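Long-range contacts in peptidoglycan D,D-transpeptidase FtsI (Yersinia pestis, PDB 6SYN), which probably cross-links peptidoglycan strands as a class B penicillin-binding protein with a D,D-transpeptidase domain, the target of beta-lactam antibiotics: residues 204-209 against 220-225; 118-123 against 181-186. One frame throughout, in Å; residues are numbered along the deposited sequence.

Contact 1 (204-209 against 220-225); sequences SGTAVL and MANSPS
The beta hairpin of strands 204-211 and 217-223 forms one side of the five-stranded antiparallel sheet of the transpeptidase domain, and here Gly205 to Val208 pair with Ser223 to Met220. The two short strands run antiparallel at 170°, their axes approaching to 4.6 Å. Gly205 and Ser223 make a hydrogen-bonded pair: Gly205 N reaches Ser223 O at 2.7 Å, and Ser223 N returns to Gly205 O at 3.1 Å. Ala207 and Ala221 repeat this two-way exchange, Ala221 N lying 3.1 Å from Ala207 O in a nearly linear hydrogen bond (173° at the hydrogen). Between them, the non-hydrogen-bonded pair Thr206 and Asn222 lies side by side on one face, Asn222 OD1 standing 3.3 Å from Thr206 CB. With CG beside the backbone N (chi1 -48°), the Asn222 amide stays alongside Thr206, its ND2 bonding to Asn241 OD1 and its OD1 weakly accepting from Ala243 N. On the same face Val208 CG2 rests loosely on Met220 CG, at 4.4 Å. A cis peptide precedes Pro224, whose CD lies 3.9 Å from Ser204 CB. Helices cover both sides: 242-245, 370-381 and, at Met220 and Asn222, 121-124 pack on the Thr206 and Val208 face, while 183-199 lies over Ala207, Ala221 and Ser223. Along its other edge, strand 204-211 bonds to strand 471-478, leaving 217-223 outermost within the chain.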
loop_
_atom_site.group_PDB
_atom_site.type_symbol
_atom_site.label_atom_id
_atom_site.label_comp_id
_atom_site.label_asym_id
_atom_site.label_seq_id
_atom_site.Cartn_x
_atom_site.Cartn_y
_atom_site.Cartn_z
ATOM N N SER A 204 9.935 -4.685 3.193
ATOM C CA SER A 204 8.778 -3.768 3.285
ATOM C C SER A 204 7.478 -4.574 3.259
ATOM O O SER A 204 7.521 -5.807 3.089
ATOM C CB SER A 204 8.818 -2.721 2.185
ATOM O OG SER A 204 8.110 -3.136 1.026
ATOM N N GLY A 205 6.368 -3.876 3.462
ATOM C CA GLY A 205 5.008 -4.385 3.232
ATOM C C GLY A 205 4.126 -3.244 2.787
ATOM O O GLY A 205 4.544 -2.083 2.957
ATOM N N THR A 206 2.976 -3.550 2.200
ATOM C CA THR A 206 1.910 -2.555 1.947
ATOM C C THR A 206 0.564 -3.280 2.016
ATOM O O THR A 206 0.486 -4.455 1.592
ATOM C CB THR A 206 2.182 -1.726 0.679
ATOM O OG1 THR A 206 0.951 -1.490 -0.008
ATOM C CG2 THR A 206 3.169 -2.361 -0.274
ATOM N N ALA A 207 -0.415 -2.606 2.619
ATOM C CA ALA A 207 -1.827 -3.028 2.711
ATOM C C ALA A 207 -2.684 -1.931 2.082
ATOM O O ALA A 207 -2.516 -0.759 2.478
ATOM C CB ALA A 207 -2.207 -3.270 4.149
ATOM N N VAL A 208 -3.530 -2.296 1.115
ATOM C CA VAL A 208 -4.532 -1.375 0.506
ATOM C C VAL A 208 -5.927 -1.945 0.777
ATOM O O VAL A 208 -6.140 -3.145 0.513
ATOM C CB VAL A 208 -4.274 -1.153 -0.997
ATOM C CG1 VAL A 208 -5.289 -0.196 -1.605
ATOM C CG2 VAL A 208 -2.863 -0.652 -1.250
ATOM N N LEU A 209 -6.816 -1.095 1.301
ATOM C CA LEU A 209 -8.242 -1.394 1.589
ATOM C C LEU A 209 -9.119 -0.456 0.754
ATOM O O LEU A 209 -8.999 0.774 0.923
ATOM C CB LEU A 209 -8.500 -1.180 3.081
ATOM C CG LEU A 209 -9.904 -1.540 3.560
ATOM C CD1 LEU A 209 -10.068 -3.046 3.661
ATOM C CD2 LEU A 209 -10.199 -0.871 4.893
ATOM N N MET A 220 -4.488 2.939 3.179
ATOM C CA MET A 220 -3.284 2.753 2.329
ATOM C C MET A 220 -2.034 2.967 3.194
ATOM O O MET A 220 -1.654 4.138 3.418
ATOM C CB MET A 220 -3.297 3.748 1.165
ATOM C CG MET A 220 -2.223 3.499 0.128
ATOM S SD MET A 220 -2.121 4.871 -1.044
ATOM C CE MET A 220 -3.062 4.210 -2.416
ATOM N N ALA A 221 -1.424 1.877 3.668
ATOM C CA ALA A 221 -0.297 1.896 4.626
ATOM C C ALA A 221 0.913 1.157 4.049
ATOM O O ALA A 221 0.734 0.268 3.198
ATOM C CB ALA A 221 -0.728 1.295 5.937
ATOM N N ASN A 222 2.104 1.546 4.505
ATOM C CA ASN A 222 3.409 0.945 4.129
ATOM C C ASN A 222 4.263 0.813 5.389
ATOM O O ASN A 222 4.194 1.701 6.260
ATOM C CB ASN A 222 4.158 1.781 3.092
ATOM C CG ASN A 222 3.287 2.203 1.928
ATOM O OD1 ASN A 222 3.017 1.405 1.030
ATOM N ND2 ASN A 222 2.845 3.453 1.936
ATOM N N SER A 223 5.020 -0.272 5.480
ATOM C CA SER A 223 6.109 -0.458 6.467
ATOM C C SER A 223 7.368 -0.836 5.695
ATOM O O SER A 223 7.315 -1.742 4.869
ATOM C CB SER A 223 5.740 -1.494 7.487
ATOM O OG SER A 223 6.770 -1.640 8.453
ATOM N N PRO A 224 8.524 -0.167 5.919
ATOM C CA PRO A 224 8.669 0.866 6.952
ATOM C C PRO A 224 8.049 2.232 6.621
ATOM O O PRO A 224 7.870 2.546 5.454
ATOM C CB PRO A 224 10.190 1.030 7.040
ATOM C CG PRO A 224 10.654 0.755 5.631
ATOM C CD PRO A 224 9.775 -0.391 5.177
ATOM N N SER A 225 7.738 3.007 7.660
ATOM C CA SER A 225 7.217 4.389 7.535
ATOM C C SER A 225 8.291 5.360 8.025
ATOM O O SER A 225 9.479 4.980 7.999
ATOM C CB SER A 225 5.918 4.562 8.270
ATOM O OG SER A 225 5.202 5.683 7.763
#

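Contact 2 (118-123 against 181-186); sequences QVMAHI and VDERLQ. With ACT (acetate ion), chain C.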
loop_
_atom_site.group_PDB
_atom_site.type_symbol
_atom_site.label_atom_id
_atom_site.label_comp_id
_atom_site.label_asym_id
_atom_site.label_seq_id
_atom_site.Cartn_x
_atom_site.Cartn_y
_atom_site.Cartn_z
ATOM N N GLN A 118 3.109 8.710 11.935
ATOM C CA GLN A 118 3.783 7.795 10.972
ATOM C C GLN A 118 2.730 6.955 10.227
ATOM O O GLN A 118 3.074 6.419 9.151
ATOM C CB GLN A 118 4.823 6.933 11.702
ATOM C CG GLN A 118 4.313 5.574 12.169
ATOM C CD GLN A 118 5.016 5.042 13.396
ATOM O OE1 GLN A 118 5.025 5.677 14.447
ATOM N NE2 GLN A 118 5.584 3.850 13.284
ATOM N N VAL A 119 1.501 6.878 10.759
ATOM C CA VAL A 119 0.383 6.001 10.284
ATOM C C VAL A 119 -0.121 6.484 8.910
ATOM O O VAL A 119 -0.240 5.637 8.006
ATOM C CB VAL A 119 -0.745 5.932 11.338
ATOM C CG1 VAL A 119 -1.944 5.119 10.868
ATOM C CG2 VAL A 119 -0.247 5.392 12.672
ATOM N N MET A 120 -0.411 7.781 8.755
ATOM C CA MET A 120 -0.889 8.387 7.479
ATOM C C MET A 120 0.301 8.906 6.658
ATOM O O MET A 120 0.062 9.380 5.536
ATOM C CB MET A 120 -1.827 9.578 7.719
ATOM C CG MET A 120 -3.107 9.272 8.488
ATOM S SD MET A 120 -4.489 8.569 7.530
ATOM C CE MET A 120 -4.255 9.309 5.915
ATOM N N ALA A 121 1.525 8.855 7.197
ATOM C CA ALA A 121 2.691 9.626 6.697
ATOM C C ALA A 121 2.755 9.565 5.166
ATOM O O ALA A 121 2.867 10.624 4.534
ATOM C CB ALA A 121 3.967 9.121 7.321
ATOM N N HIS A 122 2.673 8.365 4.593
ATOM C CA HIS A 122 2.857 8.121 3.139
ATOM C C HIS A 122 1.729 8.786 2.336
ATOM O O HIS A 122 2.042 9.370 1.283
ATOM C CB HIS A 122 3.006 6.617 2.879
ATOM C CG HIS A 122 4.304 6.076 3.375
ATOM N ND1 HIS A 122 5.503 6.328 2.723
ATOM C CD2 HIS A 122 4.607 5.328 4.458
ATOM C CE1 HIS A 122 6.485 5.744 3.379
ATOM N NE2 HIS A 122 5.961 5.125 4.450
ATOM N N ILE A 123 0.484 8.727 2.822
ATOM C CA ILE A 123 -0.723 9.320 2.162
ATOM C C ILE A 123 -0.620 10.851 2.171
ATOM O O ILE A 123 -0.801 11.470 1.114
ATOM C CB ILE A 123 -2.021 8.871 2.865
ATOM C CG1 ILE A 123 -2.159 7.347 2.885
ATOM C CG2 ILE A 123 -3.232 9.554 2.238
ATOM C CD1 ILE A 123 -3.544 6.846 3.236
ATOM N N VAL A 181 -10.050 8.330 3.040
ATOM C CA VAL A 181 -9.429 7.416 4.047
ATOM C C VAL A 181 -10.155 7.554 5.395
ATOM O O VAL A 181 -10.736 8.625 5.650
ATOM C CB VAL A 181 -7.922 7.719 4.158
ATOM C CG1 VAL A 181 -7.268 7.074 5.371
ATOM C CG2 VAL A 181 -7.194 7.321 2.887
ATOM N N ASP A 182 -10.133 6.502 6.219
ATOM C CA ASP A 182 -10.685 6.499 7.604
ATOM C C ASP A 182 -9.506 6.284 8.563
ATOM O O ASP A 182 -8.755 5.311 8.345
ATOM C CB ASP A 182 -11.805 5.459 7.744
ATOM C CG ASP A 182 -12.518 5.459 9.089
ATOM O OD1 ASP A 182 -11.876 5.809 10.096
ATOM O OD2 ASP A 182 -13.719 5.108 9.123
ATOM N N GLU A 183 -9.330 7.173 9.550
ATOM C CA GLU A 183 -8.153 7.183 10.470
ATOM C C GLU A 183 -8.155 5.901 11.315
ATOM O O GLU A 183 -7.063 5.320 11.482
ATOM C CB GLU A 183 -8.123 8.449 11.337
ATOM C CG GLU A 183 -7.428 8.280 12.687
ATOM C CD GLU A 183 -5.946 7.946 12.622
ATOM O OE1 GLU A 183 -5.347 8.194 11.563
ATOM O OE2 GLU A 183 -5.391 7.432 13.621
ATOM N N ARG A 184 -9.320 5.492 11.832
ATOM C CA ARG A 184 -9.496 4.248 12.631
ATOM C C ARG A 184 -9.007 3.044 11.820
ATOM O O ARG A 184 -8.351 2.160 12.413
ATOM C CB ARG A 184 -10.964 4.009 13.000
ATOM C CG ARG A 184 -11.566 4.999 13.988
ATOM C CD ARG A 184 -13.070 4.806 14.120
ATOM N NE ARG A 184 -13.717 4.875 12.813
ATOM C CZ ARG A 184 -14.910 4.368 12.494
ATOM N NH1 ARG A 184 -15.642 3.722 13.388
ATOM N NH2 ARG A 184 -15.359 4.500 11.257
ATOM N N LEU A 185 -9.353 2.992 10.530
ATOM C CA LEU A 185 -9.070 1.837 9.636
ATOM C C LEU A 185 -7.614 1.907 9.159
ATOM O O LEU A 185 -6.991 0.840 9.037
ATOM C CB LEU A 185 -10.054 1.827 8.458
ATOM C CG LEU A 185 -11.544 1.734 8.799
ATOM C CD1 LEU A 185 -12.358 1.449 7.547
ATOM C CD2 LEU A 185 -11.835 0.669 9.849
ATOM N N GLN A 186 -7.081 3.111 8.918
ATOM C CA GLN A 186 -5.640 3.311 8.600
ATOM C C GLN A 186 -4.799 2.858 9.802
ATOM O O GLN A 186 -3.771 2.173 9.588
ATOM C CB GLN A 186 -5.352 4.766 8.221
ATOM C CG GLN A 186 -3.911 5.004 7.778
ATOM C CD GLN A 186 -3.617 4.497 6.387
ATOM O OE1 GLN A 186 -4.490 3.985 5.690
ATOM N NE2 GLN A 186 -2.370 4.639 5.966
HETATM C C ACT C . -19.080 3.753 12.072
HETATM O O ACT C . -18.355 2.776 11.791
HETATM O OXT ACT C . -19.669 4.445 11.215
HETATM C CH3 ACT C . -19.257 4.129 13.555
#
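Gln186 NE2 is held by two backbone carbonyls, Val119 O across the contact at 3.1 Å and Met220 O of the neighbouring strand. The bond to Val119 O is nearly straight (170° at the hydrogen) and lies close to the Gln186 amide plane, though the donor stands tilted from the Val119 carbonyl plane. Gln186 gets there with CG anti to the backbone N (chi1 -175°) and a bend at chi2. Its aliphatic part slides past Val119 in the opposite direction, CG lying 3.7 Å from Val119 CG1. Met120 SD touches the same Gln186 CG at 3.6 Å, the two chains crossing at a slant. Beside the amide, Ile123 CD1 meets Val181 CG2 tip to tip at 3.7 Å, and Met120 CE reaches Val181 CG1 likewise at 3.8 Å. Asp182 N-caps helix 183-199 through a weak bond to Arg184 N and forms a salt bridge with Arg184, OD2 to NH2 at 2.8 Å; an acetate ion, probably from crystallisation, lies at the guanidinium edge. A single amide thus ties the 118-123 backbone to the start of helix 183-199 amid apolar side chains, and its two carbonyl partners probably fix the amide's rotation.

Overall arrangement
Contacts 1 and 2 lie with their centres about 10 Å apart and touch directly, most plainly where Gln186 NE2 comes within 2.7 Å of Met220 O. A second probable hydrogen bond, Ser225 OG to Gln118 O at 2.6 Å, ties the loop after strand 217-223 to segment 118-123, and Asn222 ND2 packs 3.3 Å from His122 CB. Segment 118-123 is part of the dimerisation-domain region of the chain, so the two contacts probably help to hold that region against the sheet of the transpeptidase domain. The carbenicillin-derived ligand sits by Ser252 and strand 437-446, at the opposite edge of the sheet from 217-223.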